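Long-range contact in capsule biosynthesis protein CapD proenzyme (Bacillus anthracis, PDB 3G9K), which cleaves the poly-gamma-D-glutamate capsule and transfers it to the peptidoglycan by forming an amide bond with meso-diaminopimelic acid: residues I128-T142 and T169-K183. Numbering follows the deposited sequence.
Sequences INYAEKGFKVDDSLT and TGETLIQTDLARTLK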
loop_
_atom_site.group_PDB
_atom_site.type_symbol
_atom_site.label_atom_id
_atom_site.label_comp_id
_atom_site.label_asym_id
_atom_site.label_seq_id
_atom_site.Cartn_x
_atom_site.Cartn_y
_atom_site.Cartn_z
ATOM N N ILE A 128 -17.479 -5.096 10.140
ATOM C CA ILE A 128 -18.029 -5.776 11.285
ATOM C C ILE A 128 -18.830 -6.993 10.828
ATOM O O ILE A 128 -18.719 -8.034 11.431
ATOM C CB ILE A 128 -18.885 -4.831 12.175
ATOM C CG1 ILE A 128 -18.010 -3.810 12.924
ATOM C CG2 ILE A 128 -19.718 -5.604 13.153
ATOM C CD1 ILE A 128 -18.838 -2.669 13.563
ATOM N N ASN A 129 -19.600 -6.861 9.737
ATOM C CA ASN A 129 -20.425 -7.968 9.223
ATOM C C ASN A 129 -19.579 -9.163 8.756
ATOM O O ASN A 129 -19.877 -10.325 9.049
ATOM C CB ASN A 129 -21.303 -7.475 8.052
ATOM C CG ASN A 129 -22.425 -6.507 8.479
ATOM O OD1 ASN A 129 -22.990 -5.800 7.618
ATOM N ND2 ASN A 129 -22.754 -6.475 9.771
ATOM N N TYR A 130 -18.493 -8.876 8.039
ATOM C CA TYR A 130 -17.533 -9.914 7.618
ATOM C C TYR A 130 -16.798 -10.544 8.787
ATOM O O TYR A 130 -16.563 -11.744 8.770
ATOM C CB TYR A 130 -16.524 -9.384 6.584
ATOM C CG TYR A 130 -17.114 -9.035 5.231
ATOM C CD1 TYR A 130 -17.802 -9.985 4.469
ATOM C CD2 TYR A 130 -16.937 -7.775 4.685
ATOM C CE1 TYR A 130 -18.337 -9.665 3.224
ATOM C CE2 TYR A 130 -17.460 -7.454 3.463
ATOM C CZ TYR A 130 -18.164 -8.397 2.730
ATOM O OH TYR A 130 -18.692 -8.052 1.499
ATOM N N ALA A 131 -16.500 -9.767 9.827
ATOM C CA ALA A 131 -15.915 -10.324 11.065
ATOM C C ALA A 131 -16.917 -11.284 11.744
ATOM O O ALA A 131 -16.579 -12.396 12.075
ATOM C CB ALA A 131 -15.515 -9.214 12.030
ATOM N N GLU A 132 -18.156 -10.835 11.889
ATOM C CA GLU A 132 -19.141 -11.529 12.701
ATOM C C GLU A 132 -19.786 -12.670 11.945
ATOM O O GLU A 132 -19.940 -13.762 12.499
ATOM C CB GLU A 132 -20.256 -10.591 13.141
ATOM C CG GLU A 132 -21.180 -11.212 14.159
ATOM C CD GLU A 132 -20.940 -10.683 15.561
ATOM O OE1 GLU A 132 -21.229 -9.478 15.772
ATOM O OE2 GLU A 132 -20.481 -11.469 16.447
ATOM N N LYS A 133 -20.180 -12.393 10.694
ATOM C CA LYS A 133 -20.851 -13.381 9.857
ATOM C C LYS A 133 -19.881 -14.248 9.068
ATOM O O LYS A 133 -20.216 -15.368 8.712
ATOM C CB LYS A 133 -21.838 -12.703 8.906
ATOM C CG LYS A 133 -22.832 -11.758 9.571
ATOM C CD LYS A 133 -23.780 -12.455 10.485
ATOM C CE LYS A 133 -24.866 -11.505 11.002
ATOM N NZ LYS A 133 -25.836 -11.069 9.922
ATOM N N GLY A 134 -18.701 -13.715 8.740
ATOM C CA GLY A 134 -17.684 -14.494 8.058
ATOM C C GLY A 134 -17.522 -14.092 6.607
ATOM O O GLY A 134 -18.285 -13.286 6.086
ATOM N N PHE A 135 -16.486 -14.641 5.976
ATOM C CA PHE A 135 -16.257 -14.484 4.538
ATOM C C PHE A 135 -15.528 -15.721 4.026
ATOM O O PHE A 135 -14.913 -16.442 4.793
ATOM C CB PHE A 135 -15.417 -13.236 4.253
ATOM C CG PHE A 135 -13.999 -13.378 4.654
ATOM C CD1 PHE A 135 -13.012 -13.676 3.709
ATOM C CD2 PHE A 135 -13.629 -13.221 5.973
ATOM C CE1 PHE A 135 -11.695 -13.825 4.078
ATOM C CE2 PHE A 135 -12.315 -13.367 6.347
ATOM C CZ PHE A 135 -11.349 -13.699 5.400
ATOM N N LYS A 136 -15.626 -15.982 2.728
ATOM C CA LYS A 136 -15.018 -17.177 2.147
ATOM C C LYS A 136 -13.542 -16.948 1.950
ATOM O O LYS A 136 -13.148 -15.994 1.267
ATOM C CB LYS A 136 -15.667 -17.526 0.802
ATOM C CG LYS A 136 -16.853 -18.509 0.950
ATOM C CD LYS A 136 -17.297 -19.081 -0.433
ATOM C CE LYS A 136 -16.241 -20.040 -1.055
ATOM N NZ LYS A 136 -16.423 -20.353 -2.516
ATOM N N VAL A 137 -12.717 -17.802 2.538
ATOM C CA VAL A 137 -11.280 -17.612 2.392
ATOM C C VAL A 137 -10.888 -17.988 0.962
ATOM O O VAL A 137 -11.553 -18.809 0.324
ATOM C CB VAL A 137 -10.420 -18.315 3.512
ATOM C CG1 VAL A 137 -11.200 -18.464 4.822
ATOM C CG2 VAL A 137 -9.873 -19.621 3.082
ATOM N N ASP A 138 -9.864 -17.318 0.449
ATOM C CA ASP A 138 -9.339 -17.587 -0.888
ATOM C C ASP A 138 -8.014 -18.326 -0.831
ATOM O O ASP A 138 -7.444 -18.550 0.244
ATOM C CB ASP A 138 -9.187 -16.284 -1.698
ATOM C CG ASP A 138 -8.268 -15.264 -1.049
ATOM O OD1 ASP A 138 -7.696 -15.508 0.022
ATOM O OD2 ASP A 138 -8.132 -14.171 -1.613
ATOM N N ASP A 139 -7.519 -18.691 -2.010
ATOM C CA ASP A 139 -6.252 -19.401 -2.134
ATOM C C ASP A 139 -5.065 -18.633 -1.567
ATOM O O ASP A 139 -4.132 -19.240 -1.052
ATOM C CB ASP A 139 -6.004 -19.766 -3.602
ATOM C CG ASP A 139 -7.041 -20.755 -4.136
ATOM O OD1 ASP A 139 -7.028 -21.939 -3.711
ATOM O OD2 ASP A 139 -7.887 -20.338 -4.970
ATOM N N SER A 140 -5.090 -17.311 -1.654
ATOM C CA SER A 140 -3.960 -16.517 -1.194
ATOM C C SER A 140 -3.844 -16.432 0.350
ATOM O O SER A 140 -2.744 -16.398 0.904
ATOM C CB SER A 140 -4.071 -15.121 -1.757
ATOM O OG SER A 140 -5.361 -14.603 -1.439
ATOM N N LEU A 141 -4.968 -16.347 1.034
ATOM C CA LEU A 141 -4.940 -16.356 2.498
ATOM C C LEU A 141 -4.503 -17.745 3.005
ATOM O O LEU A 141 -3.684 -17.837 3.918
ATOM C CB LEU A 141 -6.290 -15.961 3.090
ATOM C CG LEU A 141 -6.379 -16.006 4.627
ATOM C CD1 LEU A 141 -5.309 -15.154 5.276
ATOM C CD2 LEU A 141 -7.757 -15.604 5.124
ATOM N N THR A 142 -5.020 -18.825 2.415
ATOM C CA THR A 142 -4.517 -20.171 2.748
ATOM C C THR A 142 -3.003 -20.265 2.607
ATOM O O THR A 142 -2.308 -20.628 3.546
ATOM C CB THR A 142 -5.196 -21.281 1.914
ATOM O OG1 THR A 142 -6.618 -21.129 2.000
ATOM C CG2 THR A 142 -4.814 -22.663 2.438
ATOM N N THR A 169 -9.155 -22.864 1.189
ATOM C CA THR A 169 -9.881 -22.073 0.217
ATOM C C THR A 169 -11.312 -22.532 0.176
ATOM O O THR A 169 -11.601 -23.732 0.256
ATOM C CB THR A 169 -9.269 -22.224 -1.168
ATOM O OG1 THR A 169 -7.935 -21.706 -1.128
ATOM C CG2 THR A 169 -10.090 -21.474 -2.217
ATOM N N GLY A 170 -12.217 -21.568 0.117
ATOM C CA GLY A 170 -13.628 -21.864 0.054
ATOM C C GLY A 170 -14.315 -21.900 1.392
ATOM O O GLY A 170 -15.531 -21.752 1.454
ATOM N N GLU A 171 -13.549 -22.071 2.467
ATOM C CA GLU A 171 -14.120 -22.210 3.811
ATOM C C GLU A 171 -14.517 -20.838 4.335
ATOM O O GLU A 171 -13.923 -19.843 3.937
ATOM C CB GLU A 171 -13.108 -22.865 4.766
ATOM C CG GLU A 171 -12.804 -24.323 4.440
ATOM C CD GLU A 171 -13.944 -25.246 4.826
ATOM O OE1 GLU A 171 -14.188 -25.405 6.041
ATOM O OE2 GLU A 171 -14.593 -25.817 3.920
ATOM N N THR A 172 -15.515 -20.788 5.209
ATOM C CA THR A 172 -15.934 -19.533 5.829
ATOM C C THR A 172 -15.117 -19.271 7.097
ATOM O O THR A 172 -15.095 -20.096 8.016
ATOM C CB THR A 172 -17.421 -19.538 6.173
ATOM O OG1 THR A 172 -18.178 -19.657 4.968
ATOM C CG2 THR A 172 -17.832 -18.254 6.905
ATOM N N LEU A 173 -14.399 -18.154 7.109
ATOM C CA LEU A 173 -13.687 -17.730 8.315
ATOM C C LEU A 173 -14.491 -16.685 9.053
ATOM O O LEU A 173 -14.760 -15.610 8.495
ATOM C CB LEU A 173 -12.335 -17.145 7.919
ATOM C CG LEU A 173 -11.504 -16.506 9.030
ATOM C CD1 LEU A 173 -11.194 -17.512 10.158
ATOM C CD2 LEU A 173 -10.261 -15.914 8.396
ATOM N N ILE A 174 -14.836 -17.012 10.304
ATOM C CA ILE A 174 -15.583 -16.178 11.235
ATOM C C ILE A 174 -14.594 -15.681 12.309
ATOM O O ILE A 174 -13.768 -16.457 12.797
ATOM C CB ILE A 174 -16.736 -16.929 11.957
ATOM C CG1 ILE A 174 -17.857 -17.308 10.945
ATOM C CG2 ILE A 174 -17.284 -16.053 13.060
ATOM C CD1 ILE A 174 -18.955 -18.396 11.454
ATOM N N GLN A 175 -14.641 -14.375 12.586
ATOM C CA GLN A 175 -13.697 -13.689 13.510
ATOM C C GLN A 175 -14.436 -12.923 14.625
ATOM O O GLN A 175 -14.507 -11.677 14.635
ATOM C CB GLN A 175 -12.741 -12.743 12.725
ATOM C CG GLN A 175 -11.758 -13.458 11.798
ATOM C CD GLN A 175 -10.887 -12.528 11.002
ATOM O OE1 GLN A 175 -9.756 -12.225 11.384
ATOM N NE2 GLN A 175 -11.408 -12.079 9.874
ATOM N N THR A 176 -14.966 -13.696 15.573
ATOM C CA THR A 176 -15.750 -13.201 16.680
ATOM C C THR A 176 -15.058 -12.206 17.604
ATOM O O THR A 176 -15.638 -11.175 17.916
ATOM C CB THR A 176 -16.280 -14.361 17.492
ATOM O OG1 THR A 176 -17.101 -15.146 16.617
ATOM C CG2 THR A 176 -17.092 -13.864 18.683
ATOM N N ASP A 177 -13.831 -12.502 18.024
ATOM C CA ASP A 177 -13.025 -11.574 18.830
ATOM C C ASP A 177 -12.839 -10.245 18.118
ATOM O O ASP A 177 -13.000 -9.189 18.745
ATOM C CB ASP A 177 -11.630 -12.136 19.168
ATOM C CG ASP A 177 -11.662 -13.358 20.100
ATOM O OD1 ASP A 177 -12.719 -13.710 20.628
ATOM O OD2 ASP A 177 -10.575 -13.930 20.353
ATOM N N LEU A 178 -12.483 -10.285 16.833
ATOM C CA LEU A 178 -12.330 -9.064 16.046
ATOM C C LEU A 178 -13.635 -8.272 15.913
ATOM O O LEU A 178 -13.610 -7.036 15.940
ATOM C CB LEU A 178 -11.715 -9.345 14.648
ATOM C CG LEU A 178 -11.441 -8.182 13.686
ATOM C CD1 LEU A 178 -10.501 -7.132 14.315
ATOM C CD2 LEU A 178 -10.856 -8.721 12.333
ATOM N N ALA A 179 -14.758 -8.969 15.691
ATOM C CA ALA A 179 -16.064 -8.291 15.676
ATOM C C ALA A 179 -16.294 -7.527 16.970
ATOM O O ALA A 179 -16.649 -6.383 16.937
ATOM C CB ALA A 179 -17.185 -9.259 15.397
ATOM N N ARG A 180 -16.023 -8.150 18.109
ATOM C CA ARG A 180 -16.127 -7.481 19.395
ATOM C C ARG A 180 -15.308 -6.210 19.435
ATOM O O ARG A 180 -15.826 -5.151 19.833
ATOM C CB ARG A 180 -15.695 -8.417 20.526
ATOM C CG ARG A 180 -15.968 -7.863 21.914
ATOM C CD ARG A 180 -15.632 -8.915 22.986
ATOM N NE ARG A 180 -16.289 -10.186 22.667
ATOM C CZ ARG A 180 -15.677 -11.327 22.336
ATOM N NH1 ARG A 180 -14.356 -11.435 22.288
ATOM N NH2 ARG A 180 -16.414 -12.393 22.053
ATOM N N THR A 181 -14.036 -6.290 19.024
ATOM C CA THR A 181 -13.171 -5.125 19.026
ATOM C C THR A 181 -13.723 -4.044 18.121
ATOM O O THR A 181 -13.770 -2.872 18.499
ATOM C CB THR A 181 -11.705 -5.483 18.635
ATOM O OG1 THR A 181 -11.213 -6.483 19.546
ATOM C CG2 THR A 181 -10.722 -4.208 18.617
ATOM N N LEU A 182 -14.088 -4.431 16.905
ATOM C CA LEU A 182 -14.611 -3.467 15.934
ATOM C C LEU A 182 -15.942 -2.827 16.456
ATOM O O LEU A 182 -16.158 -1.639 16.301
ATOM C CB LEU A 182 -14.811 -4.131 14.567
ATOM C CG LEU A 182 -13.573 -4.620 13.820
ATOM C CD1 LEU A 182 -13.931 -5.241 12.501
ATOM C CD2 LEU A 182 -12.538 -3.452 13.558
ATOM N N LYS A 183 -16.800 -3.617 17.078
ATOM C CA LYS A 183 -18.022 -3.061 17.664
ATOM C C LYS A 183 -17.707 -2.073 18.785
ATOM O O LYS A 183 -18.380 -1.048 18.917
ATOM C CB LYS A 183 -18.940 -4.201 18.136
ATOM C CG LYS A 183 -19.623 -4.883 16.962
ATOM C CD LYS A 183 -20.270 -6.214 17.355
ATOM C CE LYS A 183 -21.372 -6.561 16.417
ATOM N NZ LYS A 183 -22.240 -7.650 16.992
HETATM O O HOH W 1 -14.135 -12.930 9.318
HETATM O O HOH W 2 -18.285 -10.836 18.493
HETATM O O HOH W 3 -19.243 -14.053 15.504
#
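A short two-stranded antiparallel ribbon, pairing F135 and K136 with L173 and T172, continues into a roughly antiparallel helix pair in the N-terminal of the two chains cut from the CapD precursor, of the gamma-glutamyltransferase family (Ntn clan). The axes of 128-133 and 176-183 approach to 7.6 Å at 148°. F135 and L173 form the hydrogen-bonded pair, with L173 N to F135 O at 2.9 Å and a longer return bond; beyond the strands V137 N bonds E171 O, but V137 O receives G170 N, so the regular pairing is not kept. G134, with positive phi after helix 120-133, turns the chain into the ribbon, and its CA lies close to L173 O. At the other junction, Q175, in the N-cap position of helix 176-188, gives its backbone N-H to A131 O in the carbonyl plane (2.8 Å).

On the buried face, the F135 ring and L173 run side by side in the same direction, CE2 reaching L173 CD2 at 3.9 Å, while the V137 side chain crosses that of L173 at about a right angle, CG1 against CB. Helix 44-58 and L29 also pack against F135. A chi1 of 72° sets CG of F135 between backbone N and carbonyl carbon; at the ring's edge lies Q175 NE2, which also bonds V57 O. One water joins L173 O to Y130 O near the end of helix 120-133 and to Q175 NE2.

Small A131 and A179 let the helices close up, CB to CB at 3.8 Å; the larger I128 and L182 side chains pass in opposite directions, CG1 of I128 against CB of L182. E132, bent at chi2 (105°), crosses the extended K183 at about a right angle, and OE1 and NZ pair as a salt bridge whose modelled length is doubtfully short. Two waters link E132 OE2 to T176. At the ribbon's far end, T169 OG1 donates to D139 OD1 from well above the carboxylate plane, at 2.7 Å.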